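Side-chain contact in probable glucarate dehydratase (Mycobacterium smegmatis str. MC2 155, PDB 3VDG), which probably dehydrates glucarate or a related sugar acid, as a member of the enolase superfamily with a metal site in its C-terminal barrel: residues A33-V38 / E83-A88. Numbering follows the deposited sequence. Where two conformers were deposited one is given.
Sequences ARVTPV and ERLQAA
With CG1 of Val35 swung opposite its backbone N (chi1 -178°) and the Gln86 chain folded over at chi2 (-63°), a methyl group and a carboxamide are both brought to the interface between strand 30-41 and helix 79-92. The two elements belong to the N-terminal capping domain of the enolase fold, where an antiparallel three-stranded sheet packs against helices. Val35 CG1 meets Leu85 CD1 at 4.0 Å, the two side chains crossing at about a right angle; Leu85 is buried and forms the inner side of the contact. Toward the outer side, Gln86 runs past Val35 in the opposite direction, and its NE2 lies 3.5 Å from Val35 CB and equally far from CG2, a van der Waals approach of an amide nitrogen to aliphatic carbons. Gln86 was modelled in two conformers; its amide contacts and water bridges belong to the one described and may be only partly occupied. The other face of the sheet is covered by helix 407-420, with Thr36 touching Leu410 and His414. No direct hydrogen bond joins 33-38 to 83-88; the Gln86 amide instead uses both ends through water on this edge strand. One water accepts from Gln86 NE2 (3.0 Å) and from Val35 N (2.9 Å). The other donates to Gln86 OE1 and to Ala33 O, 2.8 Å from each.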
loop_
_atom_site.group_PDB
_atom_site.type_symbol
_atom_site.label_atom_id
_atom_site.label_comp_id
_atom_site.label_asym_id
_atom_site.label_seq_id
_atom_site.Cartn_x
_atom_site.Cartn_y
_atom_site.Cartn_z
ATOM N N ALA A 33 20.512 -15.474 10.294
ATOM C CA ALA A 33 20.434 -15.590 8.844
ATOM C C ALA A 33 21.771 -16.076 8.304
ATOM O O ALA A 33 22.833 -15.649 8.757
ATOM C CB ALA A 33 20.091 -14.254 8.224
ATOM N N ARG A 34 21.706 -16.978 7.340
ATOM C CA ARG A 34 22.880 -17.421 6.594
ATOM C C ARG A 34 22.827 -16.752 5.220
ATOM O O ARG A 34 21.861 -16.937 4.485
ATOM C CB ARG A 34 22.830 -18.943 6.436
ATOM C CG ARG A 34 23.010 -19.669 7.769
ATOM C CD ARG A 34 22.687 -21.139 7.633
ATOM N NE ARG A 34 21.249 -21.382 7.607
ATOM C CZ ARG A 34 20.702 -22.438 7.014
ATOM N NH1 ARG A 34 21.474 -23.326 6.406
ATOM N NH2 ARG A 34 19.395 -22.615 7.024
ATOM N N VAL A 35 23.843 -15.953 4.905
ATOM C CA VAL A 35 23.951 -15.270 3.612
ATOM C C VAL A 35 25.033 -15.961 2.763
ATOM O O VAL A 35 26.190 -16.017 3.169
ATOM C CB VAL A 35 24.335 -13.783 3.795
ATOM C CG1 VAL A 35 24.387 -13.067 2.440
ATOM C CG2 VAL A 35 23.371 -13.090 4.743
ATOM N N THR A 36 24.654 -16.491 1.602
ATOM C CA THR A 36 25.573 -17.243 0.748
ATOM C C THR A 36 25.709 -16.566 -0.617
ATOM O O THR A 36 24.779 -16.606 -1.428
ATOM C CB THR A 36 25.058 -18.681 0.503
ATOM O OG1 THR A 36 24.792 -19.310 1.761
ATOM C CG2 THR A 36 26.092 -19.524 -0.259
ATOM N N PRO A 37 26.873 -15.953 -0.888
ATOM C CA PRO A 37 27.043 -15.403 -2.243
ATOM C C PRO A 37 27.239 -16.524 -3.270
ATOM O O PRO A 37 27.883 -17.527 -2.974
ATOM C CB PRO A 37 28.275 -14.472 -2.111
ATOM C CG PRO A 37 28.955 -14.860 -0.838
ATOM C CD PRO A 37 27.976 -15.607 0.033
ATOM N N VAL A 38 26.629 -16.388 -4.446
ATOM C CA VAL A 38 26.749 -17.382 -5.504
ATOM C C VAL A 38 27.100 -16.685 -6.818
ATOM O O VAL A 38 26.921 -15.470 -6.947
ATOM C CB VAL A 38 25.435 -18.158 -5.687
ATOM C CG1 VAL A 38 25.096 -18.912 -4.398
ATOM C CG2 VAL A 38 24.303 -17.199 -6.084
ATOM N N GLU A 83 28.281 -6.845 3.373
ATOM C CA GLU A 83 28.525 -6.284 4.707
ATOM C C GLU A 83 27.250 -5.709 5.298
ATOM O O GLU A 83 26.977 -5.877 6.488
ATOM C CB GLU A 83 29.562 -5.157 4.645
ATOM C CG GLU A 83 30.934 -5.610 4.175
ATOM C CD GLU A 83 31.900 -4.454 3.967
ATOM O OE1 GLU A 83 31.499 -3.283 4.153
ATOM O OE2 GLU A 83 33.069 -4.719 3.615
ATOM N N ARG A 84 26.482 -4.988 4.486
ATOM C CA ARG A 84 25.212 -4.451 4.982
ATOM C C ARG A 84 24.240 -5.566 5.345
ATOM O O ARG A 84 23.522 -5.467 6.344
ATOM C CB ARG A 84 24.568 -3.508 3.956
ATOM C CG ARG A 84 25.281 -2.154 3.902
ATOM C CD ARG A 84 24.934 -1.408 2.623
ATOM N NE ARG A 84 25.624 -0.119 2.550
ATOM C CZ ARG A 84 25.719 0.621 1.448
ATOM N NH1 ARG A 84 25.160 0.217 0.312
ATOM N NH2 ARG A 84 26.364 1.776 1.485
ATOM N N LEU A 85 24.202 -6.613 4.528
ATOM C CA LEU A 85 23.303 -7.726 4.802
ATOM C C LEU A 85 23.679 -8.367 6.146
ATOM O O LEU A 85 22.804 -8.759 6.911
ATOM C CB LEU A 85 23.356 -8.766 3.691
ATOM C CG LEU A 85 22.799 -8.340 2.333
ATOM C CD1 LEU A 85 23.085 -9.421 1.299
ATOM C CD2 LEU A 85 21.308 -8.052 2.440
ATOM N N GLN A 86 24.959 -8.468 6.424
ATOM C CA GLN A 86 25.429 -9.054 7.698
ATOM C C GLN A 86 25.011 -8.165 8.861
ATOM O O GLN A 86 24.563 -8.648 9.832
ATOM C CB GLN A 86 26.954 -9.248 7.693
ATOM C CG GLN A 86 27.415 -10.382 6.797
ATOM C CD GLN A 86 26.881 -11.726 7.257
ATOM O OE1 GLN A 86 26.809 -11.997 8.457
ATOM N NE2 GLN A 86 26.500 -12.571 6.310
ATOM N N ALA A 87 25.143 -6.864 8.728
ATOM C CA ALA A 87 24.726 -5.951 9.785
ATOM C C ALA A 87 23.193 -6.018 10.024
ATOM O O ALA A 87 22.727 -5.966 11.162
ATOM C CB ALA A 87 25.168 -4.530 9.466
ATOM N N ALA A 88 22.430 -6.170 8.948
ATOM C CA ALA A 88 20.973 -6.279 9.023
ATOM C C ALA A 88 20.592 -7.555 9.736
ATOM O O ALA A 88 19.733 -7.557 10.614
ATOM C CB ALA A 88 20.364 -6.279 7.615
HETATM O O HOH W 1 24.457 -13.423 8.905
HETATM O O HOH W 2 26.044 -15.513 6.682
#